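PDB 4PEY: Exo-beta-1,3-glucanase from Streptomyces sp. SirexAA-E, which hydrolyses laminarin and laminarioligosaccharides from their non-reducing ends as a secreted exo-beta-1,3-glucanase, releasing glucose and laminaribiose. Local coordinates for residues A277-G282 against I300-T305; N304-G309 against G331-G336. The protein carries 1 engineered substitution. One frame throughout, in Å; residues are numbered along the deposited sequence. Where two conformers were deposited one is given.

Interaction 1: A277-G282 against I300-T305; sequences AAVDQG and IDRANT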
ATOM      1  N   ALA A 277      14.103  14.601  18.209  1.00 17.55           N
ATOM      2  CA  ALA A 277      15.418  14.643  18.846  1.00 18.82           C
ATOM      3  C   ALA A 277      16.209  13.371  18.545  1.00 18.46           C
ATOM      4  O   ALA A 277      17.419  13.424  18.323  1.00 19.16           O
ATOM      5  CB  ALA A 277      15.278  14.838  20.348  1.00 19.93           C
ATOM      6  N   ALA A 278      15.521  12.232  18.536  1.00 17.28           N
ATOM      7  CA  ALA A 278      16.170  10.956  18.247  1.00 16.54           C
ATOM      8  C   ALA A 278      16.807  10.965  16.859  1.00 16.40           C
ATOM      9  O   ALA A 278      17.958  10.561  16.692  1.00 16.82           O
ATOM     10  CB  ALA A 278      15.172   9.806  18.367  1.00 16.71           C
ATOM     11  N   VAL A 279      16.060  11.439  15.864  1.00 17.21           N
ATOM     12  CA  VAL A 279      16.574  11.483  14.500  1.00 16.55           C
ATOM     13  C   VAL A 279      17.735  12.474  14.401  1.00 17.74           C
ATOM     14  O   VAL A 279      18.761  12.182  13.775  1.00 18.03           O
ATOM     15  CB  VAL A 279      15.470  11.855  13.494  1.00 16.43           C
ATOM     16  CG1 VAL A 279      16.046  11.958  12.090  1.00 18.14           C
ATOM     17  CG2 VAL A 279      14.358  10.813  13.538  1.00 16.92           C
ATOM     18  N   ASP A 280      17.591  13.632  15.043  1.00 20.62           N
ATOM     19  CA  ASP A 280      18.664  14.616  15.028  0.52 22.72           C
ATOM     20  C   ASP A 280      19.940  14.060  15.660  1.00 22.50           C
ATOM     21  O   ASP A 280      21.041  14.397  15.225  1.00 25.28           O
ATOM     22  CB  ASP A 280      18.239  15.894  15.746  0.52 26.12           C
ATOM     23  CG  ASP A 280      19.159  17.059  15.440  0.52 29.00           C
ATOM     24  OD1 ASP A 280      19.525  17.232  14.258  0.52 29.67           O
ATOM     25  OD2 ASP A 280      19.525  17.792  16.379  0.52 29.99           O
ATOM     26  N   GLN A 281      19.787  13.195  16.661  1.00 20.68           N
ATOM     27  CA  GLN A 281      20.926  12.604  17.351  1.00 22.26           C
ATOM     28  C   GLN A 281      21.493  11.387  16.621  1.00 20.83           C
ATOM     29  O   GLN A 281      22.481  10.804  17.065  1.00 24.73           O
ATOM     30  CB  GLN A 281      20.533  12.237  18.785  1.00 24.34           C
ATOM     31  CG  GLN A 281      20.236  13.465  19.645  1.00 27.44           C
ATOM     32  CD  GLN A 281      19.634  13.121  20.995  1.00 29.79           C
ATOM     33  OE1 GLN A 281      19.737  11.987  21.464  1.00 31.85           O
ATOM     34  NE2 GLN A 281      19.000  14.106  21.627  1.00 29.25           N
ATOM     35  N   GLY A 282      20.876  11.007  15.503  1.00 18.90           N
ATOM     36  CA  GLY A 282      21.424   9.954  14.664  1.00 18.77           C
ATOM     37  C   GLY A 282      20.748   8.597  14.755  1.00 18.75           C
ATOM     38  O   GLY A 282      21.198   7.638  14.123  1.00 19.08           O
ATOM     39  N   ILE A 300      12.017  14.049   9.547  1.00 14.83           N
ATOM     40  CA  ILE A 300      13.142  13.184   9.221  1.00 15.19           C
ATOM     41  C   ILE A 300      14.034  13.915   8.221  1.00 15.12           C
ATOM     42  O   ILE A 300      13.748  13.937   7.023  1.00 16.48           O
ATOM     43  CB  ILE A 300      12.667  11.836   8.643  1.00 15.03           C
ATOM     44  CG1 ILE A 300      11.746  11.130   9.643  1.00 16.25           C
ATOM     45  CG2 ILE A 300      13.858  10.942   8.281  1.00 16.29           C
ATOM     46  CD1 ILE A 300      11.162   9.843   9.122  1.00 17.97           C
ATOM     47  N   ASP A 301      15.093  14.543   8.728  1.00 14.97           N
ATOM     48  CA  ASP A 301      15.974  15.365   7.897  1.00 16.33           C
ATOM     49  C   ASP A 301      17.424  14.900   8.000  1.00 15.21           C
ATOM     50  O   ASP A 301      18.366  15.703   7.987  1.00 18.22           O
ATOM     51  CB  ASP A 301      15.864  16.844   8.283  1.00 17.10           C
ATOM     52  CG  ASP A 301      16.376  17.764   7.192  1.00 19.86           C
ATOM     53  OD1 ASP A 301      16.400  17.331   6.019  1.00 19.35           O
ATOM     54  OD2 ASP A 301      16.767  18.909   7.500  1.00 21.91           O
ATOM     55  N   ARG A 302      17.588  13.587   8.109  1.00 14.36           N
ATOM     56  CA  ARG A 302      18.901  12.961   8.130  1.00 13.70           C
ATOM     57  C   ARG A 302      18.914  11.886   7.053  1.00 13.91           C
ATOM     58  O   ARG A 302      18.009  11.047   7.006  1.00 14.12           O
ATOM     59  CB  ARG A 302      19.199  12.354   9.495  1.00 15.92           C
ATOM     60  CG  ARG A 302      20.635  11.897   9.655  1.00 17.80           C
ATOM     61  CD  ARG A 302      20.840  11.118  10.950  1.00 19.84           C
ATOM     62  NE  ARG A 302      20.538   9.695  10.781  1.00 22.26           N
ATOM     63  CZ  ARG A 302      19.572   9.041  11.417  1.00 21.30           C
ATOM     64  NH1 ARG A 302      19.393   7.748  11.194  1.00 21.88           N
ATOM     65  NH2 ARG A 302      18.796   9.670  12.288  1.00 21.94           N
ATOM     66  N   ALA A 303      19.923  11.911   6.191  1.00 14.77           N
ATOM     67  CA  ALA A 303      20.035  10.915   5.130  1.00 13.97           C
ATOM     68  C   ALA A 303      20.048   9.483   5.676  1.00 13.16           C
ATOM     69  O   ALA A 303      20.590   9.223   6.753  1.00 14.91           O
ATOM     70  CB  ALA A 303      21.279  11.169   4.304  1.00 13.71           C
ATOM     71  N   ASN A 304      19.407   8.577   4.936  1.00 12.15           N
ATOM     72  CA  ASN A 304      19.418   7.142   5.223  1.00 13.46           C
ATOM     73  C   ASN A 304      18.649   6.719   6.470  1.00 12.84           C
ATOM     74  O   ASN A 304      18.764   5.573   6.915  1.00 14.04           O
ATOM     75  CB  ASN A 304      20.863   6.636   5.305  1.00 15.06           C
ATOM     76  CG  ASN A 304      21.468   6.452   3.942  1.00 21.97           C
ATOM     77  OD1 ASN A 304      20.825   5.893   3.047  1.00 22.58           O
ATOM     78  ND2 ASN A 304      22.686   6.954   3.751  1.00 26.56           N
ATOM     79  N   THR A 305      17.842   7.619   7.016  1.00 12.78           N
ATOM     80  CA  THR A 305      17.048   7.278   8.190  1.00 12.54           C
ATOM     81  C   THR A 305      15.967   6.268   7.833  1.00 11.12           C
ATOM     82  O   THR A 305      15.200   6.483   6.888  1.00 13.29           O
ATOM     83  CB  THR A 305      16.366   8.516   8.812  1.00 13.54           C
ATOM     84  OG1 THR A 305      17.347   9.501   9.146  1.00 14.43           O
ATOM     85  CG2 THR A 305      15.610   8.137  10.073  1.00 14.74           C
TER

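Interaction 2: N304-G309 against G331-G336; sequences NTVALG and GVKVAG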
ATOM      1  N   ASN A 304      19.407   8.577   4.936  1.00 12.15           N
ATOM      2  CA  ASN A 304      19.418   7.142   5.223  1.00 13.46           C
ATOM      3  C   ASN A 304      18.649   6.719   6.470  1.00 12.84           C
ATOM      4  O   ASN A 304      18.764   5.573   6.915  1.00 14.04           O
ATOM      5  CB  ASN A 304      20.863   6.636   5.305  1.00 15.06           C
ATOM      6  CG  ASN A 304      21.468   6.452   3.942  1.00 21.97           C
ATOM      7  OD1 ASN A 304      20.825   5.893   3.047  1.00 22.58           O
ATOM      8  ND2 ASN A 304      22.686   6.954   3.751  1.00 26.56           N
ATOM      9  N   THR A 305      17.842   7.619   7.016  1.00 12.78           N
ATOM     10  CA  THR A 305      17.048   7.278   8.190  1.00 12.54           C
ATOM     11  C   THR A 305      15.967   6.268   7.833  1.00 11.12           C
ATOM     12  O   THR A 305      15.200   6.483   6.888  1.00 13.29           O
ATOM     13  CB  THR A 305      16.366   8.516   8.812  1.00 13.54           C
ATOM     14  OG1 THR A 305      17.347   9.501   9.146  1.00 14.43           O
ATOM     15  CG2 THR A 305      15.610   8.137  10.073  1.00 14.74           C
ATOM     16  N   VAL A 306      15.917   5.175   8.592  1.00 11.80           N
ATOM     17  CA  VAL A 306      14.840   4.200   8.495  1.00 11.40           C
ATOM     18  C   VAL A 306      13.752   4.540   9.512  1.00 12.82           C
ATOM     19  O   VAL A 306      14.044   4.752  10.688  1.00 14.30           O
ATOM     20  CB  VAL A 306      15.351   2.759   8.751  1.00 11.39           C
ATOM     21  CG1 VAL A 306      14.197   1.753   8.732  1.00 13.79           C
ATOM     22  CG2 VAL A 306      16.402   2.373   7.721  1.00 14.32           C
ATOM     23  N   ALA A 307      12.502   4.596   9.057  1.00 12.80           N
ATOM     24  CA  ALA A 307      11.372   4.779   9.948  1.00 12.84           C
ATOM     25  C   ALA A 307      10.430   3.619   9.682  1.00 12.27           C
ATOM     26  O   ALA A 307       9.677   3.627   8.704  1.00 13.06           O
ATOM     27  CB  ALA A 307      10.686   6.119   9.711  1.00 14.45           C
ATOM     28  N   LEU A 308      10.509   2.612  10.548  1.00 12.67           N
ATOM     29  CA  LEU A 308       9.869   1.320  10.321  1.00 11.75           C
ATOM     30  C   LEU A 308       8.779   1.065  11.340  1.00 12.98           C
ATOM     31  O   LEU A 308       9.041   1.115  12.542  1.00 14.57           O
ATOM     32  CB  LEU A 308      10.918   0.200  10.390  1.00 13.21           C
ATOM     33  CG  LEU A 308      10.449  -1.256  10.253  1.00 13.78           C
ATOM     34  CD1 LEU A 308       9.762  -1.497   8.905  1.00 15.42           C
ATOM     35  CD2 LEU A 308      11.631  -2.219  10.461  1.00 15.03           C
ATOM     36  N   GLY A 309       7.563   0.787  10.870  1.00 13.10           N
ATOM     37  CA  GLY A 309       6.461   0.484  11.764  1.00 13.10           C
ATOM     38  C   GLY A 309       6.164  -1.003  11.862  1.00 12.83           C
ATOM     39  O   GLY A 309       6.319  -1.748  10.890  1.00 14.71           O
ATOM     40  N   GLY A 331      17.949   8.654   0.641  1.00 11.92           N
ATOM     41  CA  GLY A 331      17.903   7.354   1.294  1.00 12.08           C
ATOM     42  C   GLY A 331      16.991   7.145   2.487  1.00 13.02           C
ATOM     43  O   GLY A 331      17.147   6.167   3.216  1.00 12.59           O
ATOM     44  N   VAL A 332      16.028   8.031   2.703  1.00 12.60           N
ATOM     45  CA  VAL A 332      15.111   7.821   3.818  1.00 11.98           C
ATOM     46  C   VAL A 332      14.139   6.707   3.433  1.00 12.07           C
ATOM     47  O   VAL A 332      13.690   6.640   2.291  1.00 12.60           O
ATOM     48  CB  VAL A 332      14.371   9.128   4.188  1.00 11.86           C
ATOM     49  CG1 VAL A 332      13.185   8.867   5.111  1.00 11.36           C
ATOM     50  CG2 VAL A 332      15.353  10.093   4.839  1.00 13.37           C
ATOM     51  N   LYS A 333      13.860   5.810   4.371  1.00 11.47           N
ATOM     52  CA  LYS A 333      13.014   4.653   4.110  1.00 11.67           C
ATOM     53  C   LYS A 333      11.889   4.619   5.128  1.00 11.89           C
ATOM     54  O   LYS A 333      12.084   4.210   6.280  1.00 13.32           O
ATOM     55  CB  LYS A 333      13.845   3.361   4.155  1.00 13.76           C
ATOM     56  CG  LYS A 333      15.011   3.386   3.156  1.00 14.85           C
ATOM     57  CD  LYS A 333      16.056   2.300   3.405  1.00 14.98           C
ATOM     58  CE  LYS A 333      17.300   2.513   2.535  1.00 14.49           C
ATOM     59  NZ  LYS A 333      18.243   3.563   3.052  1.00 14.11           N
ATOM     60  N   VAL A 334      10.716   5.079   4.703  1.00 12.10           N
ATOM     61  CA  VAL A 334       9.525   5.073   5.546  1.00 11.99           C
ATOM     62  C   VAL A 334       8.742   3.823   5.204  1.00 10.39           C
ATOM     63  O   VAL A 334       8.491   3.561   4.029  1.00 11.61           O
ATOM     64  CB  VAL A 334       8.654   6.324   5.330  1.00 11.10           C
ATOM     65  CG1 VAL A 334       7.480   6.335   6.296  1.00 13.78           C
ATOM     66  CG2 VAL A 334       9.491   7.586   5.484  1.00 13.21           C
ATOM     67  N   ALA A 335       8.380   3.031   6.212  1.00 11.27           N
ATOM     68  CA  ALA A 335       7.791   1.720   5.942  1.00 12.35           C
ATOM     69  C   ALA A 335       6.795   1.276   6.999  1.00 11.85           C
ATOM     70  O   ALA A 335       7.103   1.307   8.191  1.00 14.43           O
ATOM     71  CB  ALA A 335       8.895   0.664   5.819  1.00 14.13           C
ATOM     72  N   GLY A 336       5.613   0.844   6.561  1.00 11.55           N
ATOM     73  CA  GLY A 336       4.680   0.162   7.444  1.00 11.69           C
ATOM     74  C   GLY A 336       3.983   1.039   8.458  1.00 13.63           C
ATOM     75  O   GLY A 336       3.829   0.643   9.612  1.00 15.17           O
TER
HETATM   76  O   HOH W   1      19.194   3.165   5.661  1.00 17.94           O
HETATM   77  O   HOH W   2      20.300   3.270   1.137  1.00 22.60           O
HETATM   78  O   HOH W   3       3.218  -1.970  10.333  1.00 16.09           O

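Interaction 1: A277-G282 against I300-T305
Arg302 reaches the C-terminal end of helix 272-280 and gives a hydrogen bond from NH2 to Val279 O, 2.9 Å away. The acceptor is met on a lone pair in its carbonyl plane and lies close to the guanidinium plane. The bend at chi3 (87°) turns the guanidinium between two oxygens: Gly282 O lies 3.3 Å above one face, over its centre, and Thr305 OG1 lies 3.2 Å above the opposite one. Val279 crosses the arginine at a slant, its CG1, the branch anti to the backbone N, 3.6 Å from Arg302 NH2 and 4.0 Å from Thr305 OG1. The helix stops in a Schellman motif, with Gly282 at positive phi and its N bonded to the same Val279 O, so two donors grip that oxygen. A methionine here, with no guanidinium, would probably leave Val279 O and Leu283 O without this donor and open a gap between Gly282 O and Thr305 OG1. Further out, NH2 also bonds Leu283 O, the link onward to strand 284-287. Behind the arginine, Arg302 to Thr305 form a type II turn, in which Thr305 OG1 donates to Arg302 O at 2.7 Å.

Interaction 2: N304-G309 against G331-G336
A bend at chi4 (79°) ends the otherwise extended chain of Lys333, and Asn304 holds CG anti to its carbonyl carbon (chi1 -78°); together these torsions set Lys333 NZ and Asn304 OD1 side by side, 3.5 Å apart, on side chains that point the same way. The lysine bend carries NZ back to Gly331 O, a 2.8 Å hydrogen bond within its own segment. Asn304 OD1 accepts a bond from Asn364 ND2. Two waters complete the junction, each accepting from NZ, one donating to Asn304 O and the other to Asn304 OD1. The ammonium is therefore gripped by a carbonyl and two waters.

From here strands 306-309 and 333-335 run parallel, their axes 4.8 Å apart and 6° from alignment. Their bonds alternate between the strands: Lys333 N to Thr305 O, Ala307 N to Lys333 O, Ala335 N to Ala307 O and Gly309 N to Ala335 O. The bond from Ala307 N to Lys333 O, at 2.8 Å, is the straightest of the four. Beside the last pair, Leu308 CD1 rests against Ala335 CB at 3.9 Å. A water bridges Gly309 O, weakly, and Gly336 O.

Such in-register parallel pairing of successive turns is the construction of a right-handed beta-helix, and family 55 enzymes carry two. Strand 284-287 flanks 306-309 and strand 367-375 flanks 333-335. Ala307 and Val334 face inward, Ala307 onto Ile300 of strand 298-300 and Val334 onto Leu368. Val306, Lys333, Leu308 and Ala335 take the other face, where Leu308 and Lys333 meet strand 231-243. At Gly336 the chain turns a corner into strand 337-340.

Interactions 1 and 2 have centres 11 Å apart and share Asn304 and Thr305: the turn that holds Arg302 against the helix end leads straight into strand 306-309. Thr305 serves both, its side chain turned to interaction 1 and its backbone carbonyl to interaction 2. The two touch directly: Val332 CG2 packs 3.6 Å from the backbone Arg302 O and 3.8 Å from Ile300 CG2, while Ile300 CD1 meets Ala307 CB at 3.8 Å. Together they connect helix 272-280 to consecutive turns of the second beta-helix, away from the substrate-binding residues and the two bound glycans.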